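Local structure of APL1 (Anopheles gambiae, 3O6N) at residues A[58-70]-A[85-97]. The protein probably pairs with the leucine-rich repeat protein LRIM1 in a heterodimeric complex that regulates complement-like immunity in the mosquito. Sequence-based numbering, arbitrary orientation.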
loop_
_atom_site.group_PDB
_atom_site.type_symbol
_atom_site.label_atom_id
_atom_site.label_comp_id
_atom_site.label_asym_id
_atom_site.label_seq_id
_atom_site.Cartn_x
_atom_site.Cartn_y
_atom_site.Cartn_z
ATOM N N ARG A 58 -19.396 9.364 -22.747
ATOM C CA ARG A 58 -18.560 10.479 -22.310
ATOM C C ARG A 58 -19.261 11.323 -21.244
ATOM O O ARG A 58 -18.613 11.945 -20.401
ATOM C CB ARG A 58 -18.098 11.306 -23.513
ATOM C CG ARG A 58 -17.506 10.426 -24.613
ATOM C CD ARG A 58 -16.517 11.152 -25.511
ATOM N NE ARG A 58 -16.113 10.317 -26.644
ATOM C CZ ARG A 58 -15.096 9.455 -26.628
ATOM N NH1 ARG A 58 -14.359 9.302 -25.535
ATOM N NH2 ARG A 58 -14.815 8.741 -27.710
ATOM N N LYS A 59 -20.589 11.326 -21.281
ATOM C CA LYS A 59 -21.379 11.846 -20.171
ATOM C C LYS A 59 -22.365 10.771 -19.733
ATOM O O LYS A 59 -23.100 10.228 -20.554
ATOM C CB LYS A 59 -22.124 13.124 -20.568
ATOM C CG LYS A 59 -23.072 13.634 -19.493
ATOM C CD LYS A 59 -23.657 14.996 -19.847
ATOM C CE LYS A 59 -24.560 15.507 -18.729
ATOM N NZ LYS A 59 -25.027 16.900 -18.968
ATOM N N LEU A 60 -22.363 10.451 -18.445
ATOM C CA LEU A 60 -23.301 9.471 -17.908
ATOM C C LEU A 60 -24.691 10.094 -17.787
ATOM O O LEU A 60 -24.882 11.038 -17.025
ATOM C CB LEU A 60 -22.827 8.976 -16.542
ATOM C CG LEU A 60 -23.659 7.859 -15.907
ATOM C CD1 LEU A 60 -23.530 6.563 -16.708
ATOM C CD2 LEU A 60 -23.248 7.648 -14.463
ATOM N N PRO A 61 -25.667 9.563 -18.543
ATOM C CA PRO A 61 -27.016 10.142 -18.604
ATOM C C PRO A 61 -27.930 9.656 -17.486
ATOM O O PRO A 61 -27.757 8.549 -16.983
ATOM C CB PRO A 61 -27.542 9.632 -19.948
ATOM C CG PRO A 61 -26.882 8.291 -20.105
ATOM C CD PRO A 61 -25.518 8.408 -19.446
ATOM N N ALA A 62 -28.905 10.480 -17.115
ATOM C CA ALA A 62 -29.906 10.091 -16.130
ATOM C C ALA A 62 -30.809 8.979 -16.664
ATOM O O ALA A 62 -31.412 8.229 -15.895
ATOM C CB ALA A 62 -30.742 11.297 -15.722
ATOM N N ALA A 63 -30.891 8.877 -17.987
ATOM C CA ALA A 63 -31.790 7.926 -18.635
ATOM C C ALA A 63 -31.527 6.478 -18.232
ATOM O O ALA A 63 -32.445 5.661 -18.217
ATOM C CB ALA A 63 -31.724 8.077 -20.148
ATOM N N LEU A 64 -30.276 6.159 -17.909
ATOM C CA LEU A 64 -29.915 4.784 -17.578
ATOM C C LEU A 64 -30.646 4.288 -16.337
ATOM O O LEU A 64 -31.396 3.317 -16.399
ATOM C CB LEU A 64 -28.400 4.645 -17.388
ATOM C CG LEU A 64 -27.919 3.285 -16.882
ATOM C CD1 LEU A 64 -28.342 2.163 -17.826
ATOM C CD2 LEU A 64 -26.408 3.292 -16.690
ATOM N N LEU A 65 -30.423 4.959 -15.210
ATOM C CA LEU A 65 -31.036 4.554 -13.949
ATOM C C LEU A 65 -32.469 5.061 -13.793
ATOM O O LEU A 65 -33.188 4.641 -12.885
ATOM C CB LEU A 65 -30.171 4.987 -12.763
ATOM C CG LEU A 65 -28.808 4.297 -12.716
ATOM C CD1 LEU A 65 -27.924 4.874 -11.610
ATOM C CD2 LEU A 65 -28.973 2.787 -12.549
ATOM N N ASP A 66 -32.885 5.963 -14.674
ATOM C CA ASP A 66 -34.288 6.360 -14.715
ATOM C C ASP A 66 -35.130 5.198 -15.234
ATOM O O ASP A 66 -36.301 5.065 -14.884
ATOM C CB ASP A 66 -34.485 7.596 -15.594
ATOM C CG ASP A 66 -34.142 8.888 -14.872
ATOM O OD1 ASP A 66 -33.552 8.822 -13.773
ATOM O OD2 ASP A 66 -34.461 9.972 -15.408
ATOM N N SER A 67 -34.514 4.356 -16.060
ATOM C CA SER A 67 -35.190 3.213 -16.666
ATOM C C SER A 67 -34.902 1.911 -15.926
ATOM O O SER A 67 -35.757 1.031 -15.854
ATOM C CB SER A 67 -34.792 3.068 -18.136
ATOM O OG SER A 67 -35.226 4.182 -18.891
ATOM N N PHE A 68 -33.692 1.787 -15.393
ATOM C CA PHE A 68 -33.316 0.613 -14.616
ATOM C C PHE A 68 -33.229 0.975 -13.140
ATOM O O PHE A 68 -32.205 1.471 -12.675
ATOM C CB PHE A 68 -31.984 0.052 -15.116
ATOM C CG PHE A 68 -32.081 -0.618 -16.457
ATOM C CD1 PHE A 68 -31.965 -1.996 -16.568
ATOM C CD2 PHE A 68 -32.308 0.125 -17.606
ATOM C CE1 PHE A 68 -32.064 -2.620 -17.803
ATOM C CE2 PHE A 68 -32.408 -0.492 -18.843
ATOM C CZ PHE A 68 -32.285 -1.866 -18.940
ATOM N N ARG A 69 -34.312 0.725 -12.408
ATOM C CA ARG A 69 -34.431 1.192 -11.029
ATOM C C ARG A 69 -34.261 0.098 -9.976
ATOM O O ARG A 69 -34.556 0.313 -8.800
ATOM C CB ARG A 69 -35.775 1.898 -10.825
ATOM C CG ARG A 69 -36.005 3.064 -11.774
ATOM C CD ARG A 69 -37.232 3.859 -11.374
ATOM N NE ARG A 69 -37.484 4.973 -12.281
ATOM C CZ ARG A 69 -38.560 5.752 -12.221
ATOM N NH1 ARG A 69 -39.482 5.537 -11.292
ATOM N NH2 ARG A 69 -38.713 6.744 -13.087
ATOM N N GLN A 70 -33.783 -1.068 -10.392
ATOM C CA GLN A 70 -33.568 -2.168 -9.459
ATOM C C GLN A 70 -32.130 -2.679 -9.516
ATOM O O GLN A 70 -31.846 -3.811 -9.121
ATOM C CB GLN A 70 -34.557 -3.301 -9.735
ATOM C CG GLN A 70 -36.013 -2.872 -9.619
ATOM C CD GLN A 70 -36.976 -3.897 -10.185
ATOM O OE1 GLN A 70 -36.837 -5.096 -9.946
ATOM N NE2 GLN A 70 -37.957 -3.427 -10.946
ATOM N N ASP A 85 -24.074 13.251 -15.208
ATOM C CA ASP A 85 -25.243 14.124 -15.150
ATOM C C ASP A 85 -25.650 14.323 -13.699
ATOM O O ASP A 85 -25.621 13.384 -12.909
ATOM C CB ASP A 85 -26.413 13.542 -15.942
ATOM C CG ASP A 85 -27.607 14.477 -15.982
ATOM O OD1 ASP A 85 -27.632 15.368 -16.856
ATOM O OD2 ASP A 85 -28.516 14.330 -15.135
ATOM N N THR A 86 -26.031 15.547 -13.351
ATOM C CA THR A 86 -26.340 15.880 -11.963
ATOM C C THR A 86 -27.305 14.889 -11.310
ATOM O O THR A 86 -27.125 14.508 -10.154
ATOM C CB THR A 86 -26.919 17.305 -11.840
ATOM O OG1 THR A 86 -25.956 18.254 -12.314
ATOM C CG2 THR A 86 -27.264 17.617 -10.392
ATOM N N TYR A 87 -28.324 14.467 -12.053
ATOM C CA TYR A 87 -29.347 13.593 -11.488
ATOM C C TYR A 87 -29.217 12.137 -11.924
ATOM O O TYR A 87 -30.163 11.359 -11.801
ATOM C CB TYR A 87 -30.739 14.147 -11.795
ATOM C CG TYR A 87 -30.884 15.569 -11.312
ATOM C CD1 TYR A 87 -30.942 15.852 -9.954
ATOM C CD2 TYR A 87 -30.929 16.629 -12.207
ATOM C CE1 TYR A 87 -31.057 17.149 -9.498
ATOM C CE2 TYR A 87 -31.046 17.933 -11.760
ATOM C CZ TYR A 87 -31.111 18.186 -10.404
ATOM O OH TYR A 87 -31.227 19.479 -9.949
ATOM N N ALA A 88 -28.033 11.770 -12.405
ATOM C CA ALA A 88 -27.785 10.413 -12.881
ATOM C C ALA A 88 -28.160 9.350 -11.849
ATOM O O ALA A 88 -28.660 8.283 -12.206
ATOM C CB ALA A 88 -26.323 10.251 -13.302
ATOM N N PHE A 89 -27.921 9.641 -10.573
ATOM C CA PHE A 89 -28.188 8.669 -9.516
ATOM C C PHE A 89 -29.405 9.010 -8.654
ATOM O O PHE A 89 -29.469 8.638 -7.480
ATOM C CB PHE A 89 -26.943 8.470 -8.645
ATOM C CG PHE A 89 -25.800 7.811 -9.370
ATOM C CD1 PHE A 89 -25.649 6.434 -9.343
ATOM C CD2 PHE A 89 -24.885 8.566 -10.083
ATOM C CE1 PHE A 89 -24.602 5.820 -10.013
ATOM C CE2 PHE A 89 -23.832 7.961 -10.754
ATOM C CZ PHE A 89 -23.691 6.587 -10.718
ATOM N N ALA A 90 -30.372 9.699 -9.248
ATOM C CA ALA A 90 -31.600 10.062 -8.543
ATOM C C ALA A 90 -32.417 8.833 -8.137
ATOM O O ALA A 90 -32.941 8.768 -7.025
ATOM C CB ALA A 90 -32.443 11.005 -9.397
ATOM N N TYR A 91 -32.515 7.860 -9.040
ATOM C CA TYR A 91 -33.262 6.631 -8.774
ATOM C C TYR A 91 -32.336 5.442 -8.530
ATOM O O TYR A 91 -32.592 4.342 -9.016
ATOM C CB TYR A 91 -34.193 6.308 -9.947
ATOM C CG TYR A 91 -35.313 7.304 -10.155
ATOM C CD1 TYR A 91 -36.591 7.049 -9.674
ATOM C CD2 TYR A 91 -35.094 8.495 -10.835
ATOM C CE1 TYR A 91 -37.620 7.955 -9.863
ATOM C CE2 TYR A 91 -36.115 9.406 -11.028
ATOM C CZ TYR A 91 -37.376 9.131 -10.541
ATOM O OH TYR A 91 -38.397 10.034 -10.730
ATOM N N ALA A 92 -31.265 5.659 -7.775
ATOM C CA ALA A 92 -30.268 4.614 -7.569
ATOM C C ALA A 92 -30.387 3.962 -6.194
ATOM O O ALA A 92 -29.436 3.356 -5.707
ATOM C CB ALA A 92 -28.870 5.181 -7.768
ATOM N N HIS A 93 -31.566 4.076 -5.588
ATOM C CA HIS A 93 -31.792 3.642 -4.207
ATOM C C HIS A 93 -31.418 2.187 -3.903
ATOM O O HIS A 93 -31.167 1.838 -2.751
ATOM C CB HIS A 93 -33.251 3.889 -3.805
ATOM C CG HIS A 93 -33.660 5.327 -3.871
ATOM N ND1 HIS A 93 -33.262 6.258 -2.936
ATOM C CD2 HIS A 93 -34.435 5.994 -4.759
ATOM C CE1 HIS A 93 -33.772 7.437 -3.245
ATOM N NE2 HIS A 93 -34.489 7.304 -4.347
ATOM N N THR A 94 -31.387 1.343 -4.926
ATOM C CA THR A 94 -31.121 -0.078 -4.717
ATOM C C THR A 94 -29.653 -0.466 -4.930
ATOM O O THR A 94 -29.262 -1.599 -4.646
ATOM C CB THR A 94 -32.002 -0.956 -5.626
ATOM O OG1 THR A 94 -31.745 -0.635 -6.997
ATOM C CG2 THR A 94 -33.484 -0.737 -5.320
ATOM N N ILE A 95 -28.842 0.461 -5.432
ATOM C CA ILE A 95 -27.445 0.143 -5.744
ATOM C C ILE A 95 -26.615 -0.157 -4.494
ATOM O O ILE A 95 -26.648 0.587 -3.514
ATOM C CB ILE A 95 -26.773 1.245 -6.599
ATOM C CG1 ILE A 95 -27.406 1.279 -7.991
ATOM C CG2 ILE A 95 -25.265 0.995 -6.722
ATOM C CD1 ILE A 95 -26.863 2.355 -8.896
ATOM N N GLN A 96 -25.881 -1.266 -4.543
ATOM C CA GLN A 96 -25.039 -1.694 -3.434
ATOM C C GLN A 96 -23.565 -1.585 -3.796
ATOM O O GLN A 96 -22.724 -1.276 -2.947
ATOM C CB GLN A 96 -25.361 -3.141 -3.049
ATOM C CG GLN A 96 -26.764 -3.350 -2.518
ATOM C CD GLN A 96 -27.006 -4.774 -2.054
ATOM O OE1 GLN A 96 -26.108 -5.428 -1.522
ATOM N NE2 GLN A 96 -28.223 -5.261 -2.252
ATOM N N LYS A 97 -23.249 -1.857 -5.057
ATOM C CA LYS A 97 -21.867 -1.796 -5.518
ATOM C C LYS A 97 -21.773 -0.972 -6.794
ATOM O O LYS A 97 -22.438 -1.271 -7.784
ATOM C CB LYS A 97 -21.309 -3.203 -5.734
ATOM C CG LYS A 97 -21.291 -4.054 -4.474
ATOM C CD LYS A 97 -20.794 -5.459 -4.758
ATOM C CE LYS A 97 -20.775 -6.295 -3.490
ATOM N NZ LYS A 97 -22.117 -6.338 -2.845
HETATM O O HOH W 1 -28.411 6.888 -14.883
HETATM O O HOH W 2 -31.560 8.074 -11.848
HETATM O O HOH W 3 -32.766 11.593 -12.759
#
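Tyr91 and Arg69 meet flat on the outer side of this contact: the guanidinium lies over one face of the ring, Arg69 CZ 3.8 Å from the centroid of the Tyr91 ring and the planes 22° apart, a cation-pi stack. Arg69 runs extended from CG to NE, alongside the tyrosine. Arg69 NE also donates to Asp66 O (2.9 Å), from above the carbonyl plane, which helps hold the guanidinium over the ring. Asp66 OD1 comes obliquely to Tyr91 CD2 at 3.3 Å, the carboxylate steeply inclined to the ring. Leu65 points its CD1 branch inward, 3.6 Å from Phe89 CD1 and also against Ala92 and Ile95; Leu74 of strand 73-75 also touches Leu65, Phe89 and Ile95. These are the convex-side segments of two successive coils of a leucine-rich repeat solenoid, a short helix, 63-67, lying against a run of type I turns. Between them, one water bridges Pro61 O, Leu65 N and Ala88 O, and a second joins Asp66 OD1, Ala88 O and Tyr91 N. At the other end Asp85 N donates to Leu60 O (3.0 Å, 157° at the hydrogen). Asp85 OD2 accepts from Tyr87 N, an Asx turn, while Asp85 OD1 faces Lys59 NZ in a long salt bridge of 3.7 Å.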